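Local coordinates for protein putative secreted lipase (Streptomyces sp. W007, PDB 5H6B) that probably hydrolyses the ester bonds of triacylglycerols, as a secreted, thermostable lipase of the alpha/beta-hydrolase superfamily from a marine Streptomyces, at residues A[47-52]-A[241-246]; A[111-116]-A[136-141]; A[194-199]-A[208-213]; A[224-229]-A[258-263]. One frame throughout, in Å; residues are numbered along the deposited sequence.

Contact 1: A[47-52]-A[241-246]; sequences LVLAPY and IAFHEV
Val48 meets Phe243 at the edge of its ring. Its CG1 branch is set anti to the backbone N (chi1 176°) and lies near the ring plane, with Val48 CG1 3.6 Å from Phe243 CE2. The next residue takes a face of the same ring: Leu49 CB stands 3.8 Å from the centroid of the Phe243 ring and only 8° off its normal, a CH-pi contact. Leu49 CD1 bends back toward the root of the ring, 3.8 Å from Phe243 CG, and Phe243 is thus held from two directions by consecutive residues. In this alpha/beta-hydrolase fold, helices 49-54 and 240-250 lie against the same part of the central parallel sheet, for Leu49 and Val246 both rest on Val106 of strand 103-108. One turn beyond Val48, Tyr52 reverses the roles. Here the aromatic ring belongs to the first helix, and Phe243 CB sits over its face, 4.1 Å from the centroid of the Tyr52 ring. Farther out, Tyr52 OH approaches His244 CA at 3.1 Å, a contact without a hydrogen bond. The imidazole turns its ND1 to Thr258 instead, and Arg56 makes a cation-pi contact with Tyr52.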
loop_
_atom_site.group_PDB
_atom_site.type_symbol
_atom_site.label_atom_id
_atom_site.label_comp_id
_atom_site.label_asym_id
_atom_site.label_seq_id
_atom_site.Cartn_x
_atom_site.Cartn_y
_atom_site.Cartn_z
ATOM N N LEU A 47 -8.922 -3.416 8.680
ATOM C CA LEU A 47 -9.566 -3.622 9.992
ATOM C C LEU A 47 -8.594 -3.674 11.187
ATOM O O LEU A 47 -8.999 -3.347 12.298
ATOM C CB LEU A 47 -10.440 -4.881 10.005
ATOM C CG LEU A 47 -11.701 -4.816 9.127
ATOM C CD1 LEU A 47 -12.354 -6.186 9.074
ATOM C CD2 LEU A 47 -12.683 -3.778 9.632
ATOM N N VAL A 48 -7.339 -4.081 10.975
ATOM C CA VAL A 48 -6.348 -4.013 12.046
ATOM C C VAL A 48 -5.562 -2.707 11.969
ATOM O O VAL A 48 -5.525 -1.962 12.942
ATOM C CB VAL A 48 -5.421 -5.252 12.067
ATOM C CG1 VAL A 48 -4.342 -5.107 13.137
ATOM C CG2 VAL A 48 -6.242 -6.517 12.316
ATOM N N LEU A 49 -4.961 -2.415 10.819
ATOM C CA LEU A 49 -4.062 -1.252 10.706
ATOM C C LEU A 49 -4.703 0.106 10.924
ATOM O O LEU A 49 -4.077 0.966 11.546
ATOM C CB LEU A 49 -3.313 -1.223 9.370
ATOM C CG LEU A 49 -2.377 -0.019 9.135
ATOM C CD1 LEU A 49 -1.294 0.057 10.210
ATOM C CD2 LEU A 49 -1.748 -0.058 7.740
ATOM N N ALA A 50 -5.906 0.331 10.397
ATOM C CA ALA A 50 -6.542 1.651 10.558
ATOM C C ALA A 50 -6.802 2.009 12.021
ATOM O O ALA A 50 -6.350 3.065 12.457
ATOM C CB ALA A 50 -7.799 1.812 9.708
ATOM N N PRO A 51 -7.473 1.125 12.794
ATOM C CA PRO A 51 -7.559 1.367 14.259
ATOM C C PRO A 51 -6.208 1.471 14.975
ATOM O O PRO A 51 -6.068 2.245 15.904
ATOM C CB PRO A 51 -8.299 0.132 14.797
ATOM C CG PRO A 51 -9.034 -0.417 13.635
ATOM C CD PRO A 51 -8.233 -0.070 12.394
ATOM N N TYR A 52 -5.235 0.674 14.549
ATOM C CA TYR A 52 -3.891 0.708 15.123
ATOM C C TYR A 52 -3.249 2.088 14.963
ATOM O O TYR A 52 -2.599 2.579 15.880
ATOM C CB TYR A 52 -3.060 -0.370 14.442
ATOM C CG TYR A 52 -1.641 -0.559 14.900
ATOM C CD1 TYR A 52 -0.612 0.261 14.409
ATOM C CD2 TYR A 52 -1.301 -1.611 15.767
ATOM C CE1 TYR A 52 0.700 0.067 14.797
ATOM C CE2 TYR A 52 0.015 -1.814 16.155
ATOM C CZ TYR A 52 1.010 -0.973 15.664
ATOM O OH TYR A 52 2.304 -1.159 16.046
ATOM N N ILE A 241 3.599 -6.781 13.799
ATOM C CA ILE A 241 5.029 -6.540 13.643
ATOM C C ILE A 241 5.233 -5.638 12.429
ATOM O O ILE A 241 5.836 -4.563 12.544
ATOM C CB ILE A 241 5.822 -7.863 13.542
ATOM C CG1 ILE A 241 5.821 -8.566 14.903
ATOM C CG2 ILE A 241 7.251 -7.598 13.101
ATOM C CD1 ILE A 241 6.169 -10.040 14.855
ATOM N N ALA A 242 4.679 -6.048 11.284
ATOM C CA ALA A 242 4.681 -5.203 10.098
ATOM C C ALA A 242 4.074 -3.832 10.384
ATOM O O ALA A 242 4.655 -2.811 10.012
ATOM C CB ALA A 242 3.972 -5.867 8.939
ATOM N N PHE A 243 2.942 -3.789 11.081
ATOM C CA PHE A 243 2.289 -2.496 11.335
ATOM C C PHE A 243 3.079 -1.571 12.286
ATOM O O PHE A 243 3.052 -0.354 12.118
ATOM C CB PHE A 243 0.830 -2.692 11.802
ATOM C CG PHE A 243 -0.053 -3.446 10.814
ATOM C CD1 PHE A 243 0.245 -3.507 9.440
ATOM C CD2 PHE A 243 -1.217 -4.078 11.259
ATOM C CE1 PHE A 243 -0.590 -4.194 8.549
ATOM C CE2 PHE A 243 -2.050 -4.767 10.364
ATOM C CZ PHE A 243 -1.739 -4.816 9.012
ATOM N N HIS A 244 3.792 -2.144 13.253
ATOM C CA HIS A 244 4.711 -1.370 14.090
ATOM C C HIS A 244 5.774 -0.692 13.246
ATOM O O HIS A 244 6.093 0.496 13.466
ATOM C CB HIS A 244 5.379 -2.255 15.129
ATOM C CG HIS A 244 6.087 -1.495 16.201
ATOM N ND1 HIS A 244 7.437 -1.202 16.142
ATOM C CD2 HIS A 244 5.632 -0.970 17.365
ATOM C CE1 HIS A 244 7.776 -0.524 17.226
ATOM N NE2 HIS A 244 6.702 -0.374 17.985
ATOM N N GLU A 245 6.310 -1.449 12.279
ATOM C CA GLU A 245 7.282 -0.904 11.332
ATOM C C GLU A 245 6.660 0.185 10.456
ATOM O O GLU A 245 7.306 1.174 10.164
ATOM C CB GLU A 245 7.921 -2.014 10.496
ATOM C CG GLU A 245 9.196 -1.609 9.778
ATOM C CD GLU A 245 10.353 -1.262 10.726
ATOM O OE1 GLU A 245 10.248 -1.440 11.954
ATOM O OE2 GLU A 245 11.387 -0.803 10.228
ATOM N N VAL A 246 5.387 0.037 10.097
ATOM C CA VAL A 246 4.662 1.118 9.425
ATOM C C VAL A 246 4.588 2.377 10.305
ATOM O O VAL A 246 4.777 3.493 9.816
ATOM C CB VAL A 246 3.240 0.688 8.989
ATOM C CG1 VAL A 246 2.466 1.861 8.394
ATOM C CG2 VAL A 246 3.314 -0.441 7.978
#

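Contact 2: A[111-116]-A[136-141]; sequences GGMMPN and PDNHGT. With ZN (zinc ion), chain D.
Just past the probable nucleophile elbow of this alpha/beta hydrolase, whose GxSxG pattern ends at Gly111, the residues Gly112 and Met113 pack against the loop that leaves strand 128-134 through Pro136, Asp137 and Asn138. The contact is buried and mixes aliphatic groups with backbone and side-chain oxygens. Gly112 has no side chain to hold the backbones apart, and its CA comes within 4.6 Å of the CA of Pro136. The proline ring presses on the peptide there, with Pro136 CB 3.7 Å from Gly112 C. Met113 makes a large share of the contact. Its CG is anti to the backbone N (chi1 173°) and the chain then bends twice, which brings CG and the terminal methyl alongside Asp137: Met113 CG is 3.3 Å from Asp137 O, and Met113 CE is 3.7 Å from Asp137 OD1. Residues Phe176, Ile177 and Leu180 of helix 175-181 also touch this methionine. Asp137 centres an inverse gamma turn, closed weakly from Asn138 N to Pro136 O; its own carbonyl O also accepts from Gly140 N, while its carboxylate OD2 takes a hydrogen bond from Gln170.

A water supplies the polar link. It donates to Gly112 O at 2.9 Å and accepts from Asn138 ND2 at 3.1 Å, an amide nitrogen that also reaches Gln209 O in the neighbouring loop. Beyond Asn138 the chain turns outward, and His139, whose ND1 is bonded to Thr208 O, binds through NE2, at 2.3 Å, a zinc ion that Asp185 also binds.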
loop_
_atom_site.group_PDB
_atom_site.type_symbol
_atom_site.label_atom_id
_atom_site.label_comp_id
_atom_site.label_asym_id
_atom_site.label_seq_id
_atom_site.Cartn_x
_atom_site.Cartn_y
_atom_site.Cartn_z
ATOM N N GLY A 111 -1.555 -2.098 -3.937
ATOM C CA GLY A 111 -1.690 -0.749 -3.388
ATOM C C GLY A 111 -0.399 -0.079 -2.945
ATOM O O GLY A 111 -0.367 1.130 -2.760
ATOM N N GLY A 112 0.650 -0.864 -2.716
ATOM C CA GLY A 112 1.983 -0.328 -2.460
ATOM C C GLY A 112 2.722 0.029 -3.745
ATOM O O GLY A 112 3.637 0.845 -3.719
ATOM N N MET A 113 2.332 -0.587 -4.862
ATOM C CA MET A 113 2.962 -0.328 -6.153
ATOM C C MET A 113 2.278 0.782 -6.953
ATOM O O MET A 113 2.945 1.688 -7.433
ATOM C CB MET A 113 3.038 -1.613 -6.976
ATOM C CG MET A 113 3.524 -1.398 -8.404
ATOM S SD MET A 113 2.147 -1.067 -9.516
ATOM C CE MET A 113 1.520 -2.712 -9.852
ATOM N N MET A 114 0.964 0.688 -7.116
ATOM C CA MET A 114 0.181 1.654 -7.903
ATOM C C MET A 114 0.430 3.154 -7.623
ATOM O O MET A 114 0.424 3.930 -8.563
ATOM C CB MET A 114 -1.328 1.342 -7.771
ATOM C CG MET A 114 -2.276 2.384 -8.365
ATOM S SD MET A 114 -2.676 3.690 -7.202
ATOM C CE MET A 114 -4.145 3.000 -6.435
ATOM N N PRO A 115 0.596 3.576 -6.347
ATOM C CA PRO A 115 0.936 4.995 -6.055
ATOM C C PRO A 115 2.226 5.552 -6.729
ATOM O O PRO A 115 2.349 6.767 -6.923
ATOM C CB PRO A 115 1.096 5.006 -4.541
ATOM C CG PRO A 115 0.190 3.912 -4.062
ATOM C CD PRO A 115 0.247 2.843 -5.117
ATOM N N ASN A 116 3.162 4.677 -7.091
ATOM C CA ASN A 116 4.340 5.093 -7.849
ATOM C C ASN A 116 3.977 5.654 -9.229
ATOM O O ASN A 116 4.674 6.533 -9.745
ATOM C CB ASN A 116 5.332 3.940 -7.964
ATOM C CG ASN A 116 5.849 3.493 -6.607
ATOM O OD1 ASN A 116 5.579 2.379 -6.149
ATOM N ND2 ASN A 116 6.566 4.367 -5.942
ATOM N N PRO A 136 4.730 -4.832 -1.640
ATOM C CA PRO A 136 4.335 -4.202 -2.909
ATOM C C PRO A 136 4.950 -4.895 -4.137
ATOM O O PRO A 136 6.144 -5.223 -4.109
ATOM C CB PRO A 136 4.902 -2.799 -2.768
ATOM C CG PRO A 136 6.150 -2.992 -1.958
ATOM C CD PRO A 136 5.857 -4.113 -1.009
ATOM N N ASP A 137 4.168 -5.137 -5.192
ATOM C CA ASP A 137 4.757 -5.717 -6.417
ATOM C C ASP A 137 5.343 -4.651 -7.334
ATOM O O ASP A 137 4.870 -4.434 -8.458
ATOM C CB ASP A 137 3.798 -6.661 -7.151
ATOM C CG ASP A 137 2.476 -6.001 -7.589
ATOM O OD1 ASP A 137 2.003 -4.993 -7.009
ATOM O OD2 ASP A 137 1.895 -6.557 -8.528
ATOM N N ASN A 138 6.437 -4.034 -6.876
ATOM C CA ASN A 138 6.972 -2.803 -7.517
ATOM C C ASN A 138 7.555 -3.005 -8.925
ATOM O O ASN A 138 7.635 -2.041 -9.699
ATOM C CB ASN A 138 7.970 -2.080 -6.591
ATOM C CG ASN A 138 7.269 -1.186 -5.565
ATOM O OD1 ASN A 138 6.416 -0.384 -5.934
ATOM N ND2 ASN A 138 7.650 -1.292 -4.287
ATOM N N HIS A 139 7.955 -4.242 -9.236
ATOM C CA HIS A 139 8.325 -4.639 -10.605
ATOM C C HIS A 139 7.459 -5.781 -11.117
ATOM O O HIS A 139 7.896 -6.603 -11.921
ATOM C CB HIS A 139 9.817 -4.971 -10.666
ATOM C CG HIS A 139 10.640 -3.918 -10.016
ATOM N ND1 HIS A 139 10.906 -3.930 -8.670
ATOM C CD2 HIS A 139 11.133 -2.756 -10.488
ATOM C CE1 HIS A 139 11.585 -2.852 -8.348
ATOM N NE2 HIS A 139 11.738 -2.126 -9.432
ATOM N N GLY A 140 6.207 -5.786 -10.673
ATOM C CA GLY A 140 5.221 -6.699 -11.174
ATOM C C GLY A 140 5.402 -8.065 -10.594
ATOM O O GLY A 140 6.180 -8.239 -9.671
ATOM N N THR A 141 4.670 -9.018 -11.155
ATOM C CA THR A 141 4.625 -10.402 -10.686
ATOM C C THR A 141 4.181 -11.288 -11.871
ATOM O O THR A 141 4.347 -10.888 -13.019
ATOM C CB THR A 141 3.682 -10.530 -9.464
ATOM O OG1 THR A 141 3.661 -11.877 -9.005
ATOM C CG2 THR A 141 2.229 -10.104 -9.790
HETATM ZN ZN ZN D . 13.379 -0.754 -10.148
HETATM O O HOH W 1 6.193 0.643 -2.406
#

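Contact 3: A[194-199]-A[208-213]; sequences VIATKY and TQYLDG
Val194 and Ala196, two residues apart on strand 191-196 of the central parallel sheet, turn their side chains toward Gln209, Tyr210 and Leu211, in the long connection that leads to the neighbouring edge strand 216-220 of this alpha/beta-hydrolase fold. Apolar contacts centre on Val194, which divides its two methyls between partners: CG2 packs on Leu211 CD1 at 3.8 Å, while CG1, placed anti to the backbone N (chi1 177°), comes in at the edge of the Tyr210 ring, near its plane, and is 4.0 Å from Tyr210 CD1. Farther along the strand, Ala196 CB is 3.9 Å from Tyr210 CE1, so one ring spans both strand residues.

Van der Waals contacts of methyls on oxygens form a second group, and both involve Gln209. Val194 CG1 lies 3.6 Å from Gln209 O. The side chain of Gln209, extended beyond CG, carries its amide past Ala196, leaving Gln209 OE1 3.3 Å from Ala196 CB.

Polar bonds gather about the same amide. Its nitrogen donates to Val203 O and more weakly to Asp200, the probable acid of the Ser-His-Asp triad; this would make Gln209 a second-shell neighbour of the active site. No hydrogen bond joins the two segments directly. They are bridged by a water where the strand gives way to loop: it accepts from Thr197 N at 2.8 Å and donates to Gln209 OE1 at 2.6 Å.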
loop_
_atom_site.group_PDB
_atom_site.type_symbol
_atom_site.label_atom_id
_atom_site.label_comp_id
_atom_site.label_asym_id
_atom_site.label_seq_id
_atom_site.Cartn_x
_atom_site.Cartn_y
_atom_site.Cartn_z
ATOM N N VAL A 194 9.773 -0.097 2.236
ATOM C CA VAL A 194 9.216 -1.346 1.746
ATOM C C VAL A 194 9.423 -2.387 2.842
ATOM O O VAL A 194 10.525 -2.532 3.377
ATOM C CB VAL A 194 9.870 -1.824 0.443
ATOM C CG1 VAL A 194 9.300 -3.165 0.011
ATOM C CG2 VAL A 194 9.685 -0.808 -0.663
ATOM N N ILE A 195 8.340 -3.077 3.191
ATOM C CA ILE A 195 8.375 -4.159 4.144
ATOM C C ILE A 195 7.925 -5.385 3.361
ATOM O O ILE A 195 6.808 -5.428 2.838
ATOM C CB ILE A 195 7.453 -3.893 5.346
ATOM C CG1 ILE A 195 7.779 -2.544 5.995
ATOM C CG2 ILE A 195 7.563 -5.027 6.353
ATOM C CD1 ILE A 195 6.665 -1.979 6.833
ATOM N N ALA A 196 8.821 -6.369 3.282
ATOM C CA ALA A 196 8.624 -7.587 2.544
ATOM C C ALA A 196 8.834 -8.771 3.457
ATOM O O ALA A 196 9.506 -8.662 4.499
ATOM C CB ALA A 196 9.596 -7.652 1.375
ATOM N N THR A 197 8.269 -9.903 3.042
ATOM C CA THR A 197 8.432 -11.181 3.745
ATOM C C THR A 197 9.033 -12.211 2.776
ATOM O O THR A 197 8.630 -12.320 1.600
ATOM C CB THR A 197 7.111 -11.718 4.342
ATOM O OG1 THR A 197 7.306 -13.047 4.823
ATOM C CG2 THR A 197 5.963 -11.731 3.318
ATOM N N LYS A 198 9.964 -12.996 3.293
ATOM C CA LYS A 198 10.687 -13.966 2.496
ATOM C C LYS A 198 9.786 -15.148 2.185
ATOM O O LYS A 198 10.102 -15.920 1.316
ATOM C CB LYS A 198 11.943 -14.441 3.229
ATOM C CG LYS A 198 11.688 -15.556 4.233
ATOM C CD LYS A 198 12.793 -15.680 5.257
ATOM C CE LYS A 198 14.097 -16.118 4.640
ATOM N NZ LYS A 198 15.136 -16.104 5.704
ATOM N N TYR A 199 8.672 -15.296 2.910
ATOM C CA TYR A 199 7.689 -16.341 2.610
ATOM C C TYR A 199 6.590 -15.861 1.646
ATOM O O TYR A 199 5.553 -16.516 1.525
ATOM C CB TYR A 199 7.092 -16.869 3.913
ATOM C CG TYR A 199 8.158 -17.310 4.871
ATOM C CD1 TYR A 199 8.872 -18.498 4.659
ATOM C CD2 TYR A 199 8.492 -16.522 5.971
ATOM C CE1 TYR A 199 9.870 -18.903 5.536
ATOM C CE2 TYR A 199 9.482 -16.917 6.856
ATOM C CZ TYR A 199 10.175 -18.097 6.632
ATOM O OH TYR A 199 11.162 -18.449 7.533
ATOM N N THR A 208 12.284 -8.395 -5.651
ATOM C CA THR A 208 11.707 -7.485 -6.644
ATOM C C THR A 208 10.667 -6.507 -6.058
ATOM O O THR A 208 10.259 -5.556 -6.732
ATOM C CB THR A 208 11.027 -8.240 -7.807
ATOM O OG1 THR A 208 9.960 -9.061 -7.303
ATOM C CG2 THR A 208 12.035 -9.105 -8.578
ATOM N N GLN A 209 10.239 -6.740 -4.819
ATOM C CA GLN A 209 9.360 -5.807 -4.116
ATOM C C GLN A 209 10.127 -4.563 -3.674
ATOM O O GLN A 209 9.557 -3.479 -3.595
ATOM C CB GLN A 209 8.727 -6.476 -2.902
ATOM C CG GLN A 209 7.923 -7.724 -3.246
ATOM C CD GLN A 209 7.456 -8.446 -2.013
ATOM O OE1 GLN A 209 7.300 -7.846 -0.947
ATOM N NE2 GLN A 209 7.244 -9.748 -2.137
ATOM N N TYR A 210 11.420 -4.741 -3.385
ATOM C CA TYR A 210 12.286 -3.657 -2.929
ATOM C C TYR A 210 12.454 -2.559 -3.967
ATOM O O TYR A 210 12.491 -2.828 -5.161
ATOM C CB TYR A 210 13.678 -4.175 -2.555
ATOM C CG TYR A 210 13.762 -5.071 -1.351
ATOM C CD1 TYR A 210 12.840 -4.982 -0.294
ATOM C CD2 TYR A 210 14.812 -5.989 -1.230
ATOM C CE1 TYR A 210 12.955 -5.809 0.810
ATOM C CE2 TYR A 210 14.934 -6.816 -0.124
ATOM C CZ TYR A 210 13.999 -6.711 0.891
ATOM O OH TYR A 210 14.087 -7.520 1.986
ATOM N N LEU A 211 12.548 -1.323 -3.474
ATOM C CA LEU A 211 12.817 -0.156 -4.287
ATOM C C LEU A 211 14.297 0.244 -4.181
ATOM O O LEU A 211 15.011 -0.143 -3.267
ATOM C CB LEU A 211 11.929 1.004 -3.851
ATOM C CG LEU A 211 10.431 0.868 -4.148
ATOM C CD1 LEU A 211 9.657 1.902 -3.344
ATOM C CD2 LEU A 211 10.112 1.034 -5.619
ATOM N N ASP A 212 14.739 1.034 -5.145
ATOM C CA ASP A 212 16.106 1.522 -5.201
ATOM C C ASP A 212 16.105 3.035 -5.338
ATOM O O ASP A 212 15.350 3.600 -6.127
ATOM C CB ASP A 212 16.810 0.900 -6.396
ATOM C CG ASP A 212 18.138 1.556 -6.714
ATOM O OD1 ASP A 212 19.169 1.158 -6.131
ATOM O OD2 ASP A 212 18.138 2.439 -7.592
ATOM N N GLY A 213 16.989 3.671 -4.592
ATOM C CA GLY A 213 17.149 5.109 -4.634
ATOM C C GLY A 213 17.843 5.591 -3.376
ATOM O O GLY A 213 18.006 4.823 -2.415
HETATM O O HOH W 2 6.488 -9.551 0.853
#

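Contact 4: A[224-229]-A[258-263]; sequences LCPVDL and TTCASV
Cys225 and Cys260 reach each other through different first torsions: in Cys225 the SG is anti to the backbone N (chi1 -178°), whereas in Cys260 it lies beside the N and anti to the carbonyl carbon (chi1 -59°). The two sulfurs then join as a disulfide, with Cys225 SG 2.1 Å from Cys260 SG and a torsion of 102° about the S-S bond. Two neighbours in the first segment approach the sulfur of the second: Val227 CG2 is 4.0 Å from Cys260 SG, and Pro226 CD touches the same atom more loosely. The pair ties the turn after helix 221-224 to the C-terminal tail that follows helix 240-250, far from the centre of this alpha/beta-hydrolase fold. Such a covalent link near the end of the chain would be expected to limit fraying of the tail, and may contribute to the thermostability of this lipase. Each cysteine lies in or next to a turn: Cys225 opens a type I turn whose Asp228 N bonds to Cys225 O, and Thr259, just before Cys260, forms an ST turn in which Ala261 N donates to Thr259 OG1 at 3.2 Å.

The two segments run nearly parallel through the disulfide, with no hydrogen bonds between them. Leu224 O instead receives a CA-H...O contact from Thr259 CA at 3.4 Å. Leu224 lays its side chain obliquely across Thr258, with Leu224 CB 3.6 Å from Thr258 O and both Leu224 methyls, CD1 and CD2, 4.2 Å from Thr258 CB. The hydroxyl of Thr258 is engaged elsewhere, by Glu245 of helix 240-250.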
loop_
_atom_site.group_PDB
_atom_site.type_symbol
_atom_site.label_atom_id
_atom_site.label_comp_id
_atom_site.label_asym_id
_atom_site.label_seq_id
_atom_site.Cartn_x
_atom_site.Cartn_y
_atom_site.Cartn_z
ATOM N N LEU A 224 13.267 -8.395 11.550
ATOM C CA LEU A 224 12.577 -7.830 12.708
ATOM C C LEU A 224 12.129 -8.935 13.672
ATOM O O LEU A 224 12.276 -8.801 14.880
ATOM C CB LEU A 224 11.362 -7.017 12.249
ATOM C CG LEU A 224 11.601 -5.945 11.188
ATOM C CD1 LEU A 224 10.283 -5.317 10.794
ATOM C CD2 LEU A 224 12.588 -4.909 11.726
ATOM N N CYS A 225 11.546 -10.000 13.131
ATOM C CA CYS A 225 11.179 -11.159 13.912
ATOM C C CYS A 225 11.430 -12.420 13.080
ATOM O O CYS A 225 10.660 -12.715 12.169
ATOM C CB CYS A 225 9.722 -11.082 14.369
ATOM S SG CYS A 225 9.198 -12.467 15.415
ATOM N N PRO A 226 12.512 -13.169 13.396
ATOM C CA PRO A 226 12.867 -14.422 12.708
ATOM C C PRO A 226 11.769 -15.490 12.624
ATOM O O PRO A 226 11.775 -16.288 11.679
ATOM C CB PRO A 226 14.037 -14.975 13.551
ATOM C CG PRO A 226 14.641 -13.775 14.197
ATOM C CD PRO A 226 13.542 -12.776 14.391
ATOM N N VAL A 227 10.875 -15.528 13.618
ATOM C CA VAL A 227 9.779 -16.507 13.655
ATOM C C VAL A 227 8.426 -15.952 13.154
ATOM O O VAL A 227 7.412 -16.640 13.244
ATOM C CB VAL A 227 9.632 -17.154 15.063
ATOM C CG1 VAL A 227 10.816 -18.086 15.365
ATOM C CG2 VAL A 227 9.470 -16.102 16.160
ATOM N N ASP A 228 8.407 -14.729 12.616
ATOM C CA ASP A 228 7.230 -14.214 11.901
ATOM C C ASP A 228 7.268 -14.768 10.472
ATOM O O ASP A 228 8.033 -14.293 9.620
ATOM C CB ASP A 228 7.201 -12.677 11.910
ATOM C CG ASP A 228 5.935 -12.102 11.283
ATOM O OD1 ASP A 228 5.152 -12.866 10.685
ATOM O OD2 ASP A 228 5.725 -10.873 11.375
ATOM N N LEU A 229 6.435 -15.773 10.222
ATOM C CA LEU A 229 6.367 -16.414 8.931
ATOM C C LEU A 229 5.178 -15.937 8.069
ATOM O O LEU A 229 4.753 -16.669 7.184
ATOM C CB LEU A 229 6.302 -17.934 9.125
ATOM C CG LEU A 229 7.232 -18.550 10.182
ATOM C CD1 LEU A 229 7.034 -20.056 10.232
ATOM C CD2 LEU A 229 8.700 -18.213 9.924
ATOM N N THR A 258 11.573 -2.631 15.946
ATOM C CA THR A 258 10.501 -3.605 15.863
ATOM C C THR A 258 11.070 -5.014 16.101
ATOM O O THR A 258 11.972 -5.460 15.393
ATOM C CB THR A 258 9.778 -3.501 14.509
ATOM O OG1 THR A 258 9.299 -2.157 14.320
ATOM C CG2 THR A 258 8.577 -4.442 14.494
ATOM N N THR A 259 10.534 -5.696 17.108
ATOM C CA THR A 259 10.944 -7.048 17.458
ATOM C C THR A 259 9.696 -7.945 17.498
ATOM O O THR A 259 8.584 -7.465 17.274
ATOM C CB THR A 259 11.659 -7.082 18.838
ATOM O OG1 THR A 259 10.712 -6.853 19.879
ATOM C CG2 THR A 259 12.740 -6.018 18.936
ATOM N N CYS A 260 9.885 -9.229 17.807
ATOM C CA CYS A 260 8.771 -10.158 18.031
ATOM C C CYS A 260 7.743 -9.672 19.099
ATOM O O CYS A 260 6.546 -9.999 19.015
ATOM C CB CYS A 260 9.315 -11.543 18.391
ATOM S SG CYS A 260 10.404 -12.291 17.120
ATOM N N ALA A 261 8.206 -8.879 20.075
ATOM C CA ALA A 261 7.346 -8.319 21.129
ATOM C C ALA A 261 6.216 -7.456 20.590
ATOM O O ALA A 261 5.199 -7.295 21.261
ATOM C CB ALA A 261 8.167 -7.528 22.132
ATOM N N SER A 262 6.361 -6.922 19.377
ATOM C CA SER A 262 5.262 -6.177 18.753
ATOM C C SER A 262 4.057 -7.021 18.314
ATOM O O SER A 262 3.081 -6.453 17.858
ATOM C CB SER A 262 5.775 -5.385 17.552
ATOM O OG SER A 262 6.803 -4.502 17.936
ATOM N N VAL A 263 4.110 -8.349 18.437
ATOM C CA VAL A 263 3.045 -9.227 17.905
ATOM C C VAL A 263 1.651 -8.934 18.472
ATOM O O VAL A 263 0.659 -9.176 17.789
ATOM C CB VAL A 263 3.389 -10.731 18.071
ATOM C CG1 VAL A 263 3.155 -11.197 19.503
ATOM C CG2 VAL A 263 2.598 -11.596 17.092
#

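In the fold
The contacts differ in chemistry with their place in the fold. Contacts 2 and 3 are buried and adjoin each other beside the probable catalytic site, where hydrogen bonds join them; both use an ordered water as a polar bridge between their segments. Contact 1, partly buried, relies on aromatic and aliphatic packing between helices, and its helix 240-250 also touches Ile195 of contact 3, which is itself largely apolar. Contact 4, whose centre is about 20 Å from the centre of the chain, is the peripheral one and depends on a covalent bond. It is joined to contact 1 through Thr258, so helix 240-250 connects core to tail.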